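Side-chain contacts in putative invasin (Yersinia pseudotuberculosis IP 31758, PDB 5N40), which is an adhesin related to invasin that probably helps the bacterium attach to host cells, with a chain of immunoglobulin-like domains carrying a C-type lectin-like domain: residues E22-G25 with S26-S29; L35-S38 with N39-V43; R116-I119 with G120-I123; P247-A250 with A251-P254; G304-M308 with Q309-S313. The protein carries 1 engineered substitution. All coordinates share one frame; numbering follows the deposited sequence.

Contact 1 of 5, residues E22-G25 with S26-S29; sequences EANG and SDTS
Asp27 reaches back across the turn to both Asn24 and Glu22: CB, CG and OD1 all face the Asn24 amide, and OD2 turns to Glu22. CB lies 3.7 Å from Asn24 OD1, and CG comes to 3.4 Å from Asn24 ND2. CG is anti to the carbonyl carbon, beside the backbone N (chi1 -83°), which directs the carboxylate back toward residues 22 and 24. OD1 accepts from Asn24 ND2 at 3.0 Å; the bond lies close to the amide plane of Asn24 but comes down on the carboxylate from above, because the two flat groups stand almost perpendicular, 86° apart. OD2 takes the backbone N of Glu22 at 2.9 Å, on its anti side and somewhat out of the carboxylate plane.

The other end of the Asn24 amide holds the turn itself. Asn24 OD1 receives Asp27 N at 2.8 Å on an in-plane lone pair and Ser26 N at 2.9 Å from above the carbonyl plane, so the carboxamide is fixed at both of its polar atoms. Glu22 OE1 and Asp27 OD2 approach to 3.9 Å, two like charges whose repulsion is probably eased by a water that donates to Glu22 OE1 and to Asp27 OD1. Asn24 OD1 bonded to the N two residues on is an Asx turn. Here it shapes the surface hairpin loop between the antiparallel strands 13-22 and 28-34 of the invasin domain 3 fold.

Contact 2 of 5, residues L35-S38 with N39-V43; sequences LRDS and NNNPV
Asp37 OD1 is gripped by two backbone amides, Asn39 N and Asn41 N, each at 2.8 Å and each arriving from an opposite face of the carboxylate. The side chain can stand among them because CG sits between the backbone N and the carbonyl carbon (chi1 68°), folded over its own turn. The bond to Asn39 N makes an Asx turn, laid over the type I beta turn that Asn40 N closes on Asp37 O. As Asp37 N in turn bonds Asn41 O at 3.0 Å, and Asn40 has a positive phi, the tip is a 3:5 hairpin with a G1 bulge, on the route from strand 28-34 to strand 48-52 of the N-terminal invasin domain 3.

Further from the tip, Leu35 O is the second shared acceptor: Val43 N reaches it at 3.1 Å and Arg36 NH1 at 2.9 Å, from opposite faces of its carbonyl plane. A bend at chi2 (-72°) folds the Arg36 chain back to make that bond and lays its guanidinium against Pro42, whose CG rests 3.8 Å above the plane, over the centre. NH1 also bonds Ser65 O. On the buried side, Leu35 CD2 packs on Val43 CB at 3.9 Å.

Contact 3 of 5, residues R116-I119 with G120-I123; sequences RKNI and GQAI
The carboxamides of Asn118 and Gln121 lie side by side and point the same way, their planes 20° apart. They are not bonded to each other: Asn118 ND2 and Gln121 OE1 are 3.4 Å apart at a poor angle. Gln121 OE1 instead takes the backbone N of Asn118 at 2.9 Å, nearly straight at 167°, in its carbonyl plane and on a lone pair, while Asn118 OD1 turns to Asn217 ND2. Beside the Gln121 amide, the Lys117 chain crosses at about a right angle, with CB 3.4 Å from OE1.

Extended beyond CG, that lysine runs over Ile123, its CD 3.7 Å from Ile123 CG1. This brings NZ to Ala122 O at 2.8 Å; the ammonium also makes a salt bridge with Asp113, so the charge is met by a carboxylate while the carbonyl adds a second anchor.

With Ile119 in an extended conformation and Gly120 taking the positive phi of the third position, the 2.9 Å bond from Gln121 N to Asn118 O closes a type II beta turn, by which edge strand 116-118, paired with 209-217, passes to strand 123-131 in the other sheet of the bacterial immunoglobulin-like domain.

Contact 4 of 5, residues P247-A250 with A251-P254; sequences PYLA and AEKP
Leu249 and Glu252 are the ends of the first of two overlapping type I beta turns, 249-252 and 250-253, in the loop between strands 242-245 and 258-262 of the C-type lectin-like adhesion domain. The bonds that close them run from Glu252 N to Leu249 O at 2.9 Å and from Lys253 N to Ala250 O at 3.1 Å. In both, the donor stands well above the carbonyl plane.

The tight part lies around Leu249. The Glu252 chain runs out extended beyond CG and then swings its carboxylate back to the start of the turn, where OE1 accepts Leu249 N at 2.8 Å on the anti side, 15° out of the carboxylate plane. The same oxygen touches Leu249 CB at 3.5 Å. Backbone and side-chain bonds thus pair residues 249 and 252 in both directions, and a salt bridge from OE2 to Arg246 fixes the second oxygen. Beneath, the Leu249 side chain is buried against Pro222 and Trp267.

Tyr248 and Lys253 also pack closely, and only their polar tips form the solvent side. The lysine chain bends at chi2 (-74°) and then straightens, which carries it across one face of the tyrosine ring. CE sits over the ring centre, 3.5 Å from the centroid, in a close CH-pi contact, while Glu252 CB lies at the ring edge. NZ is 4.6 Å from the centroid, a cation-pi arrangement 24° off the normal; Lys245 makes a second cation-pi contact with the ring. Beyond it a water ties the two tips, lying 3.0 Å from Tyr248 OH and accepting from Lys253 NZ at 2.9 Å.

Contact 5 of 5, residues G304-M308 with Q309-S313; sequences GWPTM and QVYRS
Trp305 and Pro306 receive the phenol end of Tyr311 where the chain, past helix 298-301, turns into strand 311-313 within the C-type lectin-like domain. Trp305 takes part through CB, 3.7 Å from Tyr311 OH, and through the benzo side of its indole, whose CE3 lies 4.2 Å from Tyr311 CE2. The indole is also held at NE1, which bonds Ala234 O.

Pro306 supplies the main polar link. Its carbonyl O accepts from Tyr311 OH at 2.7 Å and lies at the edge of the phenol ring, in the ring plane, with the hydroxyl tilted 30° from the carbonyl plane. The CG of Tyr311 points away from its own carbonyl carbon (chi1 -77°), which carries the ring back across the loop; proline and tyrosine cross at about a right angle, and Pro306 CD touches the hydroxyl oxygen as well. The hydroxyl of the buried tyrosine is thereby given a backbone acceptor.

Thr307 directs its side chain elsewhere, OG1 bonding Asn297. Met308, with its extended chain leading away from the neighbouring segment, is the exposed corner; its N is held by Glu262 OE2. Directly after it, a bend at chi2 (-54°) lays the Gln309 amide over the preceding peptide, CD 3.4 Å from Met308 O, without a hydrogen bond, since OE1 and that oxygen are both acceptors. Inside the loop a water accepts from Gln309 N at 2.9 Å and donates weakly to Pro306 O at 3.0 Å.

The five contacts follow one another along the chain; none nests in or crosses another. In the N-terminal invasin domain 3, contact 1 closes the hairpin between strands 13-22 and 28-34, and contact 2 closes the tight turn in the loop between strands 28-34 and 48-52, their centres 32 Å apart. Contact 3 turns the chain from one sheet of the middle immunoglobulin-like domain to the other. Contacts 4 and 5 belong to the adhesion domain, with centres about 62 and 65 Å from that of contact 1, and they alone touch: Pro247 CG packs 3.6 Å from Tyr311 OH and 3.7 Å from Pro306 CD, joining the loop after strand 242-245 to the one before strand 311-313.

Contact 1 of 5, residues E22-G25 with S26-S29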
# COMPACT_ATOMS: atom_id res chain seq x y z
N GLU A 22 13.61 -25.34 6.65
CA GLU A 22 12.81 -24.13 6.60
C GLU A 22 13.16 -23.21 7.76
O GLU A 22 13.49 -23.66 8.86
CB GLU A 22 11.32 -24.47 6.60
CG GLU A 22 10.89 -25.17 5.32
CD GLU A 22 9.48 -25.71 5.37
OE1 GLU A 22 8.87 -25.74 6.45
OE2 GLU A 22 8.99 -26.13 4.30
N ALA A 23 13.09 -21.90 7.50
CA ALA A 23 13.42 -20.87 8.50
C ALA A 23 12.24 -20.65 9.46
O ALA A 23 11.65 -19.58 9.53
CB ALA A 23 13.80 -19.57 7.80
N ASN A 24 11.93 -21.71 10.21
CA ASN A 24 10.76 -21.73 11.10
C ASN A 24 11.13 -21.90 12.57
O ASN A 24 10.23 -22.10 13.40
CB ASN A 24 9.79 -22.83 10.67
CG ASN A 24 10.41 -24.22 10.76
OD1 ASN A 24 11.49 -24.40 11.33
ND2 ASN A 24 9.71 -25.21 10.20
N GLY A 25 12.41 -21.83 12.92
CA GLY A 25 12.83 -21.97 14.30
C GLY A 25 12.74 -23.36 14.86
O GLY A 25 12.96 -23.54 16.07
N SER A 26 12.42 -24.37 14.04
CA SER A 26 12.22 -25.72 14.55
C SER A 26 12.76 -26.83 13.67
O SER A 26 13.07 -27.89 14.21
CB SER A 26 10.72 -25.98 14.79
OG SER A 26 9.99 -25.86 13.59
N ASP A 27 12.88 -26.65 12.36
CA ASP A 27 13.44 -27.71 11.51
C ASP A 27 14.88 -28.01 11.93
O ASP A 27 15.62 -27.12 12.35
CB ASP A 27 13.43 -27.29 10.03
CG ASP A 27 12.09 -27.52 9.35
OD1 ASP A 27 11.11 -27.85 10.04
OD2 ASP A 27 12.04 -27.36 8.11
N THR A 28 15.29 -29.27 11.81
CA THR A 28 16.60 -29.69 12.27
C THR A 28 17.36 -30.42 11.17
O THR A 28 16.79 -30.93 10.20
CB THR A 28 16.49 -30.61 13.51
OG1 THR A 28 15.71 -31.76 13.19
CG2 THR A 28 15.86 -29.85 14.67
N SER A 29 18.69 -30.43 11.34
CA SER A 29 19.61 -31.16 10.48
C SER A 29 20.75 -31.70 11.32
O SER A 29 21.17 -31.08 12.30
CB SER A 29 20.17 -30.28 9.36
OG SER A 29 21.07 -31.02 8.55
O HOH W 1 8.85 -27.68 8.30
O HOH W 2 8.01 -23.79 13.74

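Contact 2 of 5, residues L35-S38 with N39-V43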
# COMPACT_ATOMS: atom_id res chain seq x y z
N LEU A 35 36.26 -37.63 11.11
CA LEU A 35 37.60 -37.11 11.37
C LEU A 35 38.62 -38.20 11.06
O LEU A 35 38.60 -39.28 11.66
CB LEU A 35 37.71 -36.64 12.82
CG LEU A 35 38.99 -35.89 13.19
CD1 LEU A 35 39.15 -34.63 12.35
CD2 LEU A 35 39.01 -35.55 14.67
N ARG A 36 39.52 -37.91 10.12
CA ARG A 36 40.45 -38.90 9.60
C ARG A 36 41.85 -38.31 9.54
O ARG A 36 42.01 -37.10 9.34
CB ARG A 36 40.02 -39.39 8.21
CG ARG A 36 38.68 -40.11 8.19
CD ARG A 36 38.80 -41.49 8.83
NE ARG A 36 37.55 -42.26 8.84
CZ ARG A 36 36.65 -42.23 9.82
NH1 ARG A 36 36.82 -41.45 10.89
NH2 ARG A 36 35.55 -42.97 9.73
N ASP A 37 42.85 -39.16 9.73
CA ASP A 37 44.23 -38.73 9.61
C ASP A 37 44.71 -38.92 8.17
O ASP A 37 43.95 -39.29 7.28
CB ASP A 37 45.12 -39.44 10.64
CG ASP A 37 45.29 -40.94 10.38
OD1 ASP A 37 45.01 -41.42 9.27
OD2 ASP A 37 45.73 -41.65 11.32
N SER A 38 45.99 -38.64 7.94
CA SER A 38 46.54 -38.68 6.59
C SER A 38 46.57 -40.08 6.01
O SER A 38 46.75 -40.23 4.80
CB SER A 38 47.95 -38.09 6.59
OG SER A 38 48.80 -38.83 7.45
N ASN A 39 46.43 -41.11 6.85
CA ASN A 39 46.34 -42.49 6.41
C ASN A 39 44.91 -42.99 6.34
O ASN A 39 44.68 -44.19 6.14
CB ASN A 39 47.16 -43.39 7.34
CG ASN A 39 48.65 -43.11 7.25
OD1 ASN A 39 49.22 -43.09 6.16
ND2 ASN A 39 49.28 -42.87 8.39
N ASN A 40 43.95 -42.09 6.52
CA ASN A 40 42.52 -42.37 6.55
C ASN A 40 42.11 -43.25 7.73
O ASN A 40 41.08 -43.93 7.68
CB ASN A 40 42.03 -43.01 5.25
CG ASN A 40 40.56 -42.74 5.00
OD1 ASN A 40 40.04 -41.68 5.35
ND2 ASN A 40 39.88 -43.70 4.39
N ASN A 41 42.88 -43.23 8.82
CA ASN A 41 42.46 -43.85 10.07
C ASN A 41 41.52 -42.90 10.82
O ASN A 41 41.73 -41.69 10.80
CB ASN A 41 43.66 -44.17 10.95
CG ASN A 41 44.70 -45.02 10.25
OD1 ASN A 41 45.85 -44.60 10.08
ND2 ASN A 41 44.30 -46.22 9.85
N PRO A 42 40.51 -43.43 11.51
CA PRO A 42 39.67 -42.57 12.36
C PRO A 42 40.48 -41.98 13.51
O PRO A 42 41.36 -42.63 14.06
CB PRO A 42 38.57 -43.52 12.87
CG PRO A 42 38.62 -44.70 11.96
CD PRO A 42 40.04 -44.83 11.52
N VAL A 43 40.16 -40.74 13.88
CA VAL A 43 40.77 -40.08 15.03
C VAL A 43 39.70 -39.97 16.10
O VAL A 43 38.72 -39.23 15.95
CB VAL A 43 41.34 -38.70 14.66
CG1 VAL A 43 42.04 -38.08 15.86
CG2 VAL A 43 42.29 -38.82 13.48
O HOH W 3 38.38 -44.57 7.53
O HOH W 4 44.26 -41.85 14.41

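Contact 3 of 5, residues R116-I119 with G120-I123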
# COMPACT_ATOMS: atom_id res chain seq x y z
N ARG A 116 -10.87 2.93 3.46
CA ARG A 116 -11.15 4.07 2.59
C ARG A 116 -10.93 5.35 3.36
O ARG A 116 -11.59 5.58 4.38
CB ARG A 116 -12.59 4.01 2.05
CG ARG A 116 -12.95 5.20 1.18
CD ARG A 116 -14.35 5.11 0.64
NE ARG A 116 -14.66 6.32 -0.11
CZ ARG A 116 -15.88 6.77 -0.37
NH1 ARG A 116 -16.95 6.12 0.08
NH2 ARG A 116 -16.03 7.89 -1.06
N LYS A 117 -10.01 6.18 2.88
CA LYS A 117 -9.75 7.48 3.48
C LYS A 117 -9.63 8.50 2.35
O LYS A 117 -9.89 8.19 1.19
CB LYS A 117 -8.49 7.44 4.36
CG LYS A 117 -8.58 6.48 5.55
CD LYS A 117 -7.41 6.71 6.52
CE LYS A 117 -7.43 5.71 7.69
NZ LYS A 117 -6.38 5.98 8.73
N ASN A 118 -9.28 9.72 2.72
CA ASN A 118 -9.12 10.81 1.76
C ASN A 118 -7.66 10.99 1.40
O ASN A 118 -6.77 10.78 2.23
CB ASN A 118 -9.66 12.13 2.33
CG ASN A 118 -11.09 12.03 2.81
OD1 ASN A 118 -11.93 11.42 2.15
ND2 ASN A 118 -11.37 12.61 3.98
N ILE A 119 -7.41 11.40 0.16
CA ILE A 119 -6.06 11.77 -0.23
C ILE A 119 -5.52 12.79 0.76
O ILE A 119 -6.20 13.78 1.09
CB ILE A 119 -6.03 12.31 -1.67
CG1 ILE A 119 -6.25 11.17 -2.66
CG2 ILE A 119 -4.70 13.01 -1.97
CD1 ILE A 119 -6.39 11.61 -4.11
N GLY A 120 -4.31 12.55 1.26
CA GLY A 120 -3.71 13.32 2.32
C GLY A 120 -3.66 12.58 3.64
O GLY A 120 -2.79 12.87 4.47
N GLN A 121 -4.58 11.65 3.86
CA GLN A 121 -4.56 10.79 5.03
C GLN A 121 -3.72 9.55 4.73
O GLN A 121 -3.39 9.26 3.58
CB GLN A 121 -5.98 10.39 5.43
CG GLN A 121 -6.86 11.54 5.88
CD GLN A 121 -8.24 11.06 6.28
OE1 GLN A 121 -9.02 10.59 5.45
NE2 GLN A 121 -8.55 11.17 7.57
N ALA A 122 -3.38 8.81 5.78
CA ALA A 122 -2.61 7.58 5.67
C ALA A 122 -3.41 6.42 6.24
O ALA A 122 -3.99 6.53 7.32
CB ALA A 122 -1.27 7.69 6.40
N ILE A 123 -3.44 5.32 5.50
CA ILE A 123 -4.05 4.08 5.96
C ILE A 123 -2.97 3.23 6.62
O ILE A 123 -1.86 3.07 6.08
CB ILE A 123 -4.72 3.33 4.80
CG1 ILE A 123 -5.98 4.06 4.36
CG2 ILE A 123 -5.08 1.89 5.20
CD1 ILE A 123 -6.58 3.53 3.06

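Contact 4 of 5, residues P247-A250 with A251-P254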
# COMPACT_ATOMS: atom_id res chain seq x y z
N PRO A 247 -22.73 21.27 -6.82
CA PRO A 247 -23.48 21.00 -8.05
C PRO A 247 -23.87 19.53 -8.15
O PRO A 247 -23.27 18.65 -7.53
CB PRO A 247 -22.52 21.40 -9.17
CG PRO A 247 -21.17 21.39 -8.55
CD PRO A 247 -21.36 21.73 -7.11
N TYR A 248 -24.90 19.29 -8.96
CA TYR A 248 -25.44 17.95 -9.15
C TYR A 248 -24.71 17.22 -10.26
O TYR A 248 -24.37 17.81 -11.29
CB TYR A 248 -26.93 18.01 -9.51
CG TYR A 248 -27.87 18.33 -8.37
CD1 TYR A 248 -28.32 17.33 -7.52
CD2 TYR A 248 -28.33 19.62 -8.16
CE1 TYR A 248 -29.19 17.61 -6.48
CE2 TYR A 248 -29.19 19.91 -7.13
CZ TYR A 248 -29.62 18.90 -6.29
OH TYR A 248 -30.49 19.17 -5.26
N LEU A 249 -24.48 15.92 -10.05
CA LEU A 249 -24.09 15.06 -11.16
C LEU A 249 -25.24 14.95 -12.15
O LEU A 249 -26.41 15.03 -11.79
CB LEU A 249 -23.73 13.66 -10.66
CG LEU A 249 -22.47 13.50 -9.81
CD1 LEU A 249 -22.40 12.08 -9.23
CD2 LEU A 249 -21.22 13.79 -10.62
N ALA A 250 -24.89 14.77 -13.42
CA ALA A 250 -25.90 14.49 -14.44
C ALA A 250 -26.76 13.30 -14.03
O ALA A 250 -27.98 13.31 -14.20
CB ALA A 250 -25.23 14.25 -15.79
N ALA A 251 -26.13 12.26 -13.47
CA ALA A 251 -26.86 11.08 -13.03
C ALA A 251 -27.81 11.38 -11.88
O ALA A 251 -28.73 10.59 -11.64
CB ALA A 251 -25.86 9.99 -12.61
N GLU A 252 -27.61 12.49 -11.17
CA GLU A 252 -28.52 12.91 -10.11
C GLU A 252 -29.69 13.75 -10.61
O GLU A 252 -30.70 13.88 -9.91
CB GLU A 252 -27.75 13.70 -9.04
CG GLU A 252 -26.87 12.82 -8.17
CD GLU A 252 -25.93 13.59 -7.25
OE1 GLU A 252 -25.38 14.62 -7.68
OE2 GLU A 252 -25.74 13.16 -6.09
N LYS A 253 -29.58 14.33 -11.81
CA LYS A 253 -30.63 15.15 -12.41
C LYS A 253 -30.81 14.73 -13.86
O LYS A 253 -30.41 15.44 -14.79
CB LYS A 253 -30.30 16.64 -12.30
CG LYS A 253 -30.34 17.16 -10.87
CD LYS A 253 -31.77 17.30 -10.36
CE LYS A 253 -31.80 17.77 -8.92
NZ LYS A 253 -33.19 17.86 -8.38
N PRO A 254 -31.41 13.55 -14.09
CA PRO A 254 -31.52 13.04 -15.46
C PRO A 254 -32.41 13.86 -16.35
O PRO A 254 -32.33 13.71 -17.58
CB PRO A 254 -32.10 11.63 -15.26
CG PRO A 254 -32.78 11.68 -13.94
CD PRO A 254 -31.95 12.60 -13.10
O HOH W 5 -33.24 19.78 -6.24

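Contact 5 of 5, residues G304-M308 with Q309-S313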
# COMPACT_ATOMS: atom_id res chain seq x y z
N GLY A 304 -13.35 20.95 -3.77
CA GLY A 304 -13.54 20.04 -4.87
C GLY A 304 -14.55 20.44 -5.92
O GLY A 304 -14.70 19.72 -6.91
N TRP A 305 -15.24 21.57 -5.77
CA TRP A 305 -16.29 21.89 -6.74
C TRP A 305 -15.69 22.24 -8.10
O TRP A 305 -14.62 22.85 -8.16
CB TRP A 305 -17.16 23.05 -6.26
CG TRP A 305 -17.92 22.77 -5.02
CD1 TRP A 305 -17.76 21.71 -4.18
CD2 TRP A 305 -18.98 23.56 -4.46
NE1 TRP A 305 -18.65 21.79 -3.14
CE2 TRP A 305 -19.41 22.92 -3.29
CE3 TRP A 305 -19.61 24.74 -4.86
CZ2 TRP A 305 -20.44 23.42 -2.50
CZ3 TRP A 305 -20.63 25.25 -4.06
CH2 TRP A 305 -21.04 24.58 -2.90
N PRO A 306 -16.34 21.86 -9.21
CA PRO A 306 -15.80 22.17 -10.54
C PRO A 306 -15.99 23.64 -10.89
O PRO A 306 -17.11 24.16 -10.81
CB PRO A 306 -16.63 21.27 -11.47
CG PRO A 306 -17.94 21.13 -10.75
CD PRO A 306 -17.60 21.11 -9.29
N THR A 307 -14.91 24.29 -11.31
CA THR A 307 -14.92 25.75 -11.47
C THR A 307 -14.62 26.23 -12.89
O THR A 307 -14.53 27.44 -13.10
CB THR A 307 -13.93 26.40 -10.50
OG1 THR A 307 -12.61 25.89 -10.75
CG2 THR A 307 -14.32 26.14 -9.06
N MET A 308 -14.47 25.33 -13.86
CA MET A 308 -14.18 25.79 -15.22
C MET A 308 -15.37 26.52 -15.84
O MET A 308 -15.18 27.35 -16.74
CB MET A 308 -13.77 24.62 -16.12
CG MET A 308 -12.37 24.11 -15.86
SD MET A 308 -11.92 22.74 -16.95
CE MET A 308 -10.17 22.57 -16.61
N GLN A 309 -16.58 26.25 -15.38
CA GLN A 309 -17.78 26.88 -15.91
C GLN A 309 -18.46 27.69 -14.82
O GLN A 309 -18.37 27.37 -13.63
CB GLN A 309 -18.76 25.85 -16.48
CG GLN A 309 -18.13 24.84 -17.45
CD GLN A 309 -17.37 25.50 -18.59
OE1 GLN A 309 -17.58 26.68 -18.91
NE2 GLN A 309 -16.47 24.74 -19.22
N VAL A 310 -19.15 28.75 -15.24
CA VAL A 310 -19.67 29.72 -14.28
C VAL A 310 -20.86 29.14 -13.53
O VAL A 310 -21.48 28.15 -13.93
CB VAL A 310 -20.05 31.03 -15.00
CG1 VAL A 310 -18.83 31.57 -15.74
CG2 VAL A 310 -21.22 30.81 -15.96
N TYR A 311 -21.19 29.79 -12.41
CA TYR A 311 -22.31 29.45 -11.55
C TYR A 311 -23.39 30.52 -11.67
O TYR A 311 -23.08 31.72 -11.69
CB TYR A 311 -21.86 29.32 -10.09
CG TYR A 311 -21.13 28.02 -9.81
CD1 TYR A 311 -19.91 27.73 -10.41
CD2 TYR A 311 -21.67 27.07 -8.94
CE1 TYR A 311 -19.26 26.52 -10.17
CE2 TYR A 311 -21.02 25.87 -8.69
CZ TYR A 311 -19.82 25.61 -9.30
OH TYR A 311 -19.18 24.40 -9.04
N ARG A 312 -24.64 30.09 -11.76
CA ARG A 312 -25.74 31.03 -11.94
C ARG A 312 -26.08 31.73 -10.63
O ARG A 312 -25.96 31.16 -9.55
CB ARG A 312 -26.98 30.32 -12.49
CG ARG A 312 -26.82 29.83 -13.92
CD ARG A 312 -28.16 29.49 -14.58
NE ARG A 312 -28.01 29.36 -16.03
CZ ARG A 312 -27.94 30.38 -16.87
NH1 ARG A 312 -28.00 31.63 -16.43
NH2 ARG A 312 -27.80 30.16 -18.17
N SER A 313 -26.51 32.99 -10.75
CA SER A 313 -27.01 33.75 -9.62
C SER A 313 -28.43 34.22 -9.91
O SER A 313 -28.92 34.14 -11.04
CB SER A 313 -26.12 34.96 -9.31
OG SER A 313 -26.57 36.13 -9.98
O HOH W 6 -17.41 23.98 -13.83
O HOH W 7 -16.82 28.63 -11.84